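Local coordinates for putative immunoglobulin-blocking virulence protein (Mycoplasma mycoides subsp. capri, PDB 7ADK), which probably binds host immunoglobulins and blocks their action, which would help this mycoplasma evade the antibody response, at residues T447-K452 / A469-I474; K386-K391 / Q440-Q445. All coordinates share one frame; numbering follows the deposited sequence.

Interaction 1. Residues T447-K452 / A469-I474; sequences TSYRIK and ALPKDI
Tyr449 lays one face of its phenol ring under Leu470, and the rest of the contact is built round that ring. Methyl CD2 of Leu470 sits over the middle of the face, 3.4 Å from the centroid of the Tyr449 ring and only 9° off the ring normal, a CH-pi contact. The two side chains run antiparallel, side by side, which brings this one leucine methyl near every carbon of the ring. Ile474 comes from another direction: its side chain stands roughly perpendicular to the tyrosine and brings CG2 to the ring edge, in the plane, 4.0 Å from Tyr449 CD2. Pro471 meets the far end of the tyrosine, approaching obliquely, with its CD 3.4 Å from Tyr449 OH. The CA-CB bond of Tyr449 points toward 469-474, and with CG anti to the carbonyl carbon (chi1 -62°) the ring is swung beside the backbone N, where Leu470 covers it.

The strands carrying Tyr449 and Ile474, 448-454 and 473-481, are parallel neighbours in a mixed sheet, and the Tyr449 backbone bonds to Gln476 and Glu478. Helix 426-442 closes over the same region, with Ile436 on Leu470 and Gln440 on Pro471. The two segments belong to a beta-alpha-beta unit in which the short helix 464-467 lies between the strands.

The side-chain contact is apolar, apart from the phenol oxygen beside the proline carbons. Its hold therefore comes from shape and dispersion: face, edge and hydroxyl end of one tyrosine each meet a different residue, two from the loop before strand 473-481 and one, Ile474, from the strand's start.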
loop_
_atom_site.group_PDB
_atom_site.type_symbol
_atom_site.label_atom_id
_atom_site.label_comp_id
_atom_site.label_asym_id
_atom_site.label_seq_id
_atom_site.Cartn_x
_atom_site.Cartn_y
_atom_site.Cartn_z
ATOM N N THR A 447 -16.873 35.581 5.972
ATOM C CA THR A 447 -16.285 35.708 4.628
ATOM C C THR A 447 -15.690 34.383 4.147
ATOM O O THR A 447 -15.761 34.065 2.972
ATOM C CB THR A 447 -15.236 36.829 4.608
ATOM O OG1 THR A 447 -15.868 38.054 4.890
ATOM C CG2 THR A 447 -14.540 37.032 3.273
ATOM N N SER A 448 -15.127 33.572 5.033
ATOM C CA SER A 448 -14.623 32.251 4.681
ATOM C C SER A 448 -15.036 31.213 5.705
ATOM O O SER A 448 -14.715 31.341 6.879
ATOM C CB SER A 448 -13.108 32.305 4.539
ATOM O OG SER A 448 -12.573 31.011 4.400
ATOM N N TYR A 449 -15.639 30.134 5.252
ATOM C CA TYR A 449 -15.728 28.895 6.011
ATOM C C TYR A 449 -14.575 27.998 5.568
ATOM O O TYR A 449 -14.378 27.830 4.368
ATOM C CB TYR A 449 -17.075 28.224 5.767
ATOM C CG TYR A 449 -18.277 29.015 6.209
ATOM C CD1 TYR A 449 -18.722 28.933 7.536
ATOM C CD2 TYR A 449 -18.945 29.839 5.290
ATOM C CE1 TYR A 449 -19.839 29.670 7.949
ATOM C CE2 TYR A 449 -20.055 30.587 5.704
ATOM C CZ TYR A 449 -20.501 30.502 7.031
ATOM O OH TYR A 449 -21.586 31.209 7.414
ATOM N N ARG A 450 -13.810 27.435 6.510
ATOM C CA ARG A 450 -12.741 26.452 6.268
ATOM C C ARG A 450 -13.090 25.159 6.999
ATOM O O ARG A 450 -13.118 25.149 8.224
ATOM C CB ARG A 450 -11.365 26.958 6.749
ATOM C CG ARG A 450 -10.983 28.401 6.382
ATOM C CD ARG A 450 -9.582 28.731 6.920
ATOM N NE ARG A 450 -8.560 28.174 6.040
ATOM C CZ ARG A 450 -7.360 27.709 6.293
ATOM N NH1 ARG A 450 -6.671 27.369 5.262
ATOM N NH2 ARG A 450 -6.840 27.582 7.474
ATOM N N ILE A 451 -13.359 24.077 6.273
ATOM C CA ILE A 451 -13.683 22.770 6.844
ATOM C C ILE A 451 -12.458 21.874 6.660
ATOM O O ILE A 451 -12.108 21.557 5.528
ATOM C CB ILE A 451 -14.949 22.172 6.196
ATOM C CG1 ILE A 451 -16.148 23.132 6.032
ATOM C CG2 ILE A 451 -15.371 20.918 6.959
ATOM C CD1 ILE A 451 -16.746 23.718 7.302
ATOM N N LYS A 452 -11.792 21.480 7.746
ATOM C CA LYS A 452 -10.485 20.813 7.720
ATOM C C LYS A 452 -10.578 19.352 8.111
ATOM O O LYS A 452 -11.311 19.013 9.025
ATOM C CB LYS A 452 -9.469 21.533 8.609
ATOM C CG LYS A 452 -9.088 22.924 8.114
ATOM C CD LYS A 452 -8.216 23.683 9.101
ATOM C CE LYS A 452 -6.833 23.122 9.336
ATOM N NZ LYS A 452 -5.906 23.331 8.268
ATOM N N ALA A 469 -26.435 23.453 5.475
ATOM C CA ALA A 469 -26.770 24.430 6.515
ATOM C C ALA A 469 -26.082 25.789 6.336
ATOM O O ALA A 469 -26.537 26.784 6.895
ATOM C CB ALA A 469 -26.411 23.832 7.868
ATOM N N LEU A 470 -24.981 25.850 5.583
ATOM C CA LEU A 470 -24.270 27.083 5.237
ATOM C C LEU A 470 -25.180 28.049 4.450
ATOM O O LEU A 470 -26.139 27.597 3.824
ATOM C CB LEU A 470 -23.000 26.741 4.437
ATOM C CG LEU A 470 -21.883 26.041 5.222
ATOM C CD1 LEU A 470 -20.800 25.574 4.266
ATOM C CD2 LEU A 470 -21.235 26.996 6.207
ATOM N N PRO A 471 -24.917 29.368 4.461
ATOM C CA PRO A 471 -25.732 30.349 3.741
ATOM C C PRO A 471 -25.924 30.045 2.247
ATOM O O PRO A 471 -25.073 29.441 1.608
ATOM C CB PRO A 471 -25.024 31.685 3.929
ATOM C CG PRO A 471 -24.216 31.514 5.205
ATOM C CD PRO A 471 -23.870 30.032 5.215
ATOM N N LYS A 472 -27.024 30.521 1.656
ATOM C CA LYS A 472 -27.298 30.411 0.207
ATOM C C LYS A 472 -26.337 31.238 -0.663
ATOM O O LYS A 472 -26.243 31.041 -1.872
ATOM C CB LYS A 472 -28.775 30.770 -0.035
ATOM C CG LYS A 472 -29.261 30.318 -1.417
ATOM C CD LYS A 472 -30.770 30.407 -1.660
ATOM C CE LYS A 472 -31.301 31.839 -1.638
ATOM N NZ LYS A 472 -32.503 32.010 -2.437
ATOM N N ASP A 473 -25.638 32.171 -0.033
ATOM C CA ASP A 473 -24.733 33.161 -0.604
ATOM C C ASP A 473 -23.457 33.278 0.251
ATOM O O ASP A 473 -23.478 33.796 1.360
ATOM C CB ASP A 473 -25.475 34.497 -0.735
ATOM C CG ASP A 473 -26.435 34.897 0.400
ATOM O OD1 ASP A 473 -27.236 35.802 0.187
ATOM O OD2 ASP A 473 -26.432 34.336 1.511
ATOM N N ILE A 474 -22.334 32.774 -0.246
ATOM C CA ILE A 474 -21.065 32.605 0.485
ATOM C C ILE A 474 -19.910 33.254 -0.279
ATOM O O ILE A 474 -19.734 32.996 -1.461
ATOM C CB ILE A 474 -20.747 31.109 0.711
ATOM C CG1 ILE A 474 -21.892 30.366 1.407
ATOM C CG2 ILE A 474 -19.443 30.930 1.477
ATOM C CD1 ILE A 474 -21.642 28.874 1.568
#

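Interaction 2. Residues K386-K391 / Q440-Q445; sequences KKYNFK and QKDGEQ
Tyr388 and Asp442 reach for each other from opposite directions and join through one hydrogen bond, from Tyr388 OH to Asp442 OD2 at 2.6 Å. The carboxylate oxygen takes it on its anti lone pair, the one turned away from OD1, and lies at the edge of the ring, near its plane. Ring and carboxylate planes are 26° apart, so the two flat groups are nearly coplanar. The CA-CB bond of Asp442 points toward 386-391, and chi1 (-66°) leaves CG beside the backbone N. Arg431 of helix 426-442 donates hydrogen bonds to the carbonyl oxygens of Tyr388 and Asn389.

Apolar contacts add to this: Lys387 folds its CG over the centre of one face of the Tyr388 ring, 3.8 Å above the plane, and Leu435 and Leu439 of helix 426-442 also touch the side chain.

Charge plays a looser part. Lys387 NZ is 6.3 Å from Asp442 OD2, too far for a salt bridge, though it probably offsets some of the negative charge that Asp442 places at the C-terminal end of a helix.

Backbone bonds finish that end. Gly443 has positive phi (73°), and two bonds run back into the last turn, one of them Gly443 N to Gln440 O at 3.0 Å; together these make a Schellman motif terminating helix 426-442. Tyr388 is where the chain leaves helix 381-387, so the tyrosine-aspartate bond ties two helix C-termini together.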
loop_
_atom_site.group_PDB
_atom_site.type_symbol
_atom_site.label_atom_id
_atom_site.label_comp_id
_atom_site.label_asym_id
_atom_site.label_seq_id
_atom_site.Cartn_x
_atom_site.Cartn_y
_atom_site.Cartn_z
ATOM N N LYS A 386 -16.624 32.332 24.410
ATOM C CA LYS A 386 -17.350 32.806 25.585
ATOM C C LYS A 386 -18.840 32.962 25.290
ATOM O O LYS A 386 -19.663 32.613 26.127
ATOM C CB LYS A 386 -16.684 34.122 26.014
ATOM C CG LYS A 386 -16.994 34.544 27.451
ATOM C CD LYS A 386 -16.366 35.897 27.818
ATOM C CE LYS A 386 -14.853 36.016 27.578
ATOM N NZ LYS A 386 -14.055 35.135 28.449
ATOM N N LYS A 387 -19.206 33.428 24.094
ATOM C CA LYS A 387 -20.596 33.530 23.625
ATOM C C LYS A 387 -21.223 32.163 23.356
ATOM O O LYS A 387 -22.298 31.879 23.868
ATOM C CB LYS A 387 -20.664 34.454 22.400
ATOM C CG LYS A 387 -22.100 34.653 21.894
ATOM C CD LYS A 387 -22.259 35.865 20.972
ATOM C CE LYS A 387 -22.160 37.177 21.753
ATOM N NZ LYS A 387 -22.454 38.350 20.935
ATOM N N TYR A 388 -20.565 31.342 22.544
ATOM C CA TYR A 388 -21.040 30.047 22.060
ATOM C C TYR A 388 -20.474 28.852 22.838
ATOM O O TYR A 388 -20.619 27.723 22.389
ATOM C CB TYR A 388 -20.767 29.947 20.554
ATOM C CG TYR A 388 -21.446 31.031 19.740
ATOM C CD1 TYR A 388 -22.843 30.993 19.584
ATOM C CD2 TYR A 388 -20.707 32.080 19.164
ATOM C CE1 TYR A 388 -23.503 32.007 18.876
ATOM C CE2 TYR A 388 -21.368 33.092 18.444
ATOM C CZ TYR A 388 -22.767 33.057 18.301
ATOM O OH TYR A 388 -23.394 34.049 17.625
ATOM N N ASN A 389 -19.850 29.074 23.992
ATOM C CA ASN A 389 -19.445 28.043 24.947
ATOM C C ASN A 389 -18.679 26.866 24.318
ATOM O O ASN A 389 -19.157 25.733 24.308
ATOM C CB ASN A 389 -20.667 27.607 25.779
ATOM C CG ASN A 389 -21.231 28.727 26.628
ATOM O OD1 ASN A 389 -20.548 29.325 27.442
ATOM N ND2 ASN A 389 -22.481 29.049 26.481
ATOM N N PHE A 390 -17.480 27.122 23.799
ATOM C CA PHE A 390 -16.530 26.082 23.386
ATOM C C PHE A 390 -15.152 26.312 24.018
ATOM O O PHE A 390 -14.775 27.446 24.312
ATOM C CB PHE A 390 -16.499 25.952 21.855
ATOM C CG PHE A 390 -16.119 27.186 21.066
ATOM C CD1 PHE A 390 -17.118 27.979 20.478
ATOM C CD2 PHE A 390 -14.767 27.513 20.873
ATOM C CE1 PHE A 390 -16.771 29.089 19.698
ATOM C CE2 PHE A 390 -14.418 28.627 20.093
ATOM C CZ PHE A 390 -15.421 29.417 19.509
ATOM N N LYS A 391 -14.388 25.245 24.263
ATOM C CA LYS A 391 -13.002 25.331 24.753
ATOM C C LYS A 391 -12.038 25.537 23.583
ATOM O O LYS A 391 -12.363 25.195 22.448
ATOM C CB LYS A 391 -12.643 24.059 25.534
ATOM C CG LYS A 391 -13.569 23.806 26.732
ATOM C CD LYS A 391 -13.207 22.549 27.531
ATOM C CE LYS A 391 -13.249 21.234 26.742
ATOM N NZ LYS A 391 -14.588 20.911 26.206
ATOM N N GLN A 440 -25.743 32.330 11.864
ATOM C CA GLN A 440 -26.668 32.891 10.874
ATOM C C GLN A 440 -27.860 33.643 11.486
ATOM O O GLN A 440 -28.111 34.779 11.088
ATOM C CB GLN A 440 -27.160 31.806 9.917
ATOM C CG GLN A 440 -26.122 31.518 8.836
ATOM C CD GLN A 440 -26.533 30.326 7.999
ATOM O OE1 GLN A 440 -27.194 30.408 7.058
ATOM N NE2 GLN A 440 -26.160 29.185 8.313
ATOM N N LYS A 441 -28.590 33.073 12.456
ATOM C CA LYS A 441 -29.724 33.782 13.082
ATOM C C LYS A 441 -29.306 34.943 13.988
ATOM O O LYS A 441 -30.054 35.909 14.117
ATOM C CB LYS A 441 -30.714 32.812 13.748
ATOM C CG LYS A 441 -30.215 32.047 14.972
ATOM C CD LYS A 441 -31.294 31.123 15.538
ATOM C CE LYS A 441 -30.839 30.313 16.738
ATOM N NZ LYS A 441 -31.900 29.543 17.350
ATOM N N ASP A 442 -28.082 34.925 14.521
ATOM C CA ASP A 442 -27.470 36.089 15.172
ATOM C C ASP A 442 -26.980 37.161 14.177
ATOM O O ASP A 442 -26.709 38.290 14.561
ATOM C CB ASP A 442 -26.341 35.621 16.097
ATOM C CG ASP A 442 -26.830 34.784 17.284
ATOM O OD1 ASP A 442 -28.030 34.838 17.632
ATOM O OD2 ASP A 442 -25.985 34.119 17.919
ATOM N N GLY A 443 -26.904 36.844 12.888
ATOM C CA GLY A 443 -26.569 37.785 11.824
ATOM C C GLY A 443 -25.105 38.205 11.783
ATOM O O GLY A 443 -24.774 39.186 11.133
ATOM N N GLU A 444 -24.208 37.454 12.414
ATOM C CA GLU A 444 -22.764 37.611 12.226
ATOM C C GLU A 444 -22.336 37.030 10.866
ATOM O O GLU A 444 -22.714 35.920 10.504
ATOM C CB GLU A 444 -22.029 36.987 13.421
ATOM C CG GLU A 444 -20.499 37.018 13.356
ATOM C CD GLU A 444 -19.903 38.433 13.386
ATOM O OE1 GLU A 444 -20.191 39.241 12.480
ATOM O OE2 GLU A 444 -19.123 38.732 14.317
ATOM N N GLN A 445 -21.582 37.786 10.066
ATOM C CA GLN A 445 -21.288 37.471 8.659
ATOM C C GLN A 445 -19.904 36.837 8.537
ATOM O O GLN A 445 -18.921 37.406 9.002
ATOM C CB GLN A 445 -21.410 38.758 7.823
ATOM C CG GLN A 445 -21.121 38.630 6.314
ATOM C CD GLN A 445 -22.222 37.972 5.488
ATOM O OE1 GLN A 445 -23.154 37.365 5.994
ATOM N NE2 GLN A 445 -22.153 38.041 4.183
#

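Overall arrangement
Along the chain both segments of interaction 2 precede those of interaction 1. The C-terminal end of helix 426-442 supplies the 440-445 side of interaction 2; the chain then enters strand 448-454, which carries half of interaction 1. The centres are about 14 Å apart, and Gln440 bridges them: its NE2 lies 2.8 Å from Ala469 O, a probable hydrogen bond, while its OE1 packs near Pro471 N. Interaction 1 is a buried contact within the parallel strand pair 448-454 and 473-481 and the loop before the latter, whereas interaction 2 lies further from the chain's centre. The end of helix 426-442 is thus tied to the 381-387 end through interaction 2 and, through Gln440, to the loop of interaction 1.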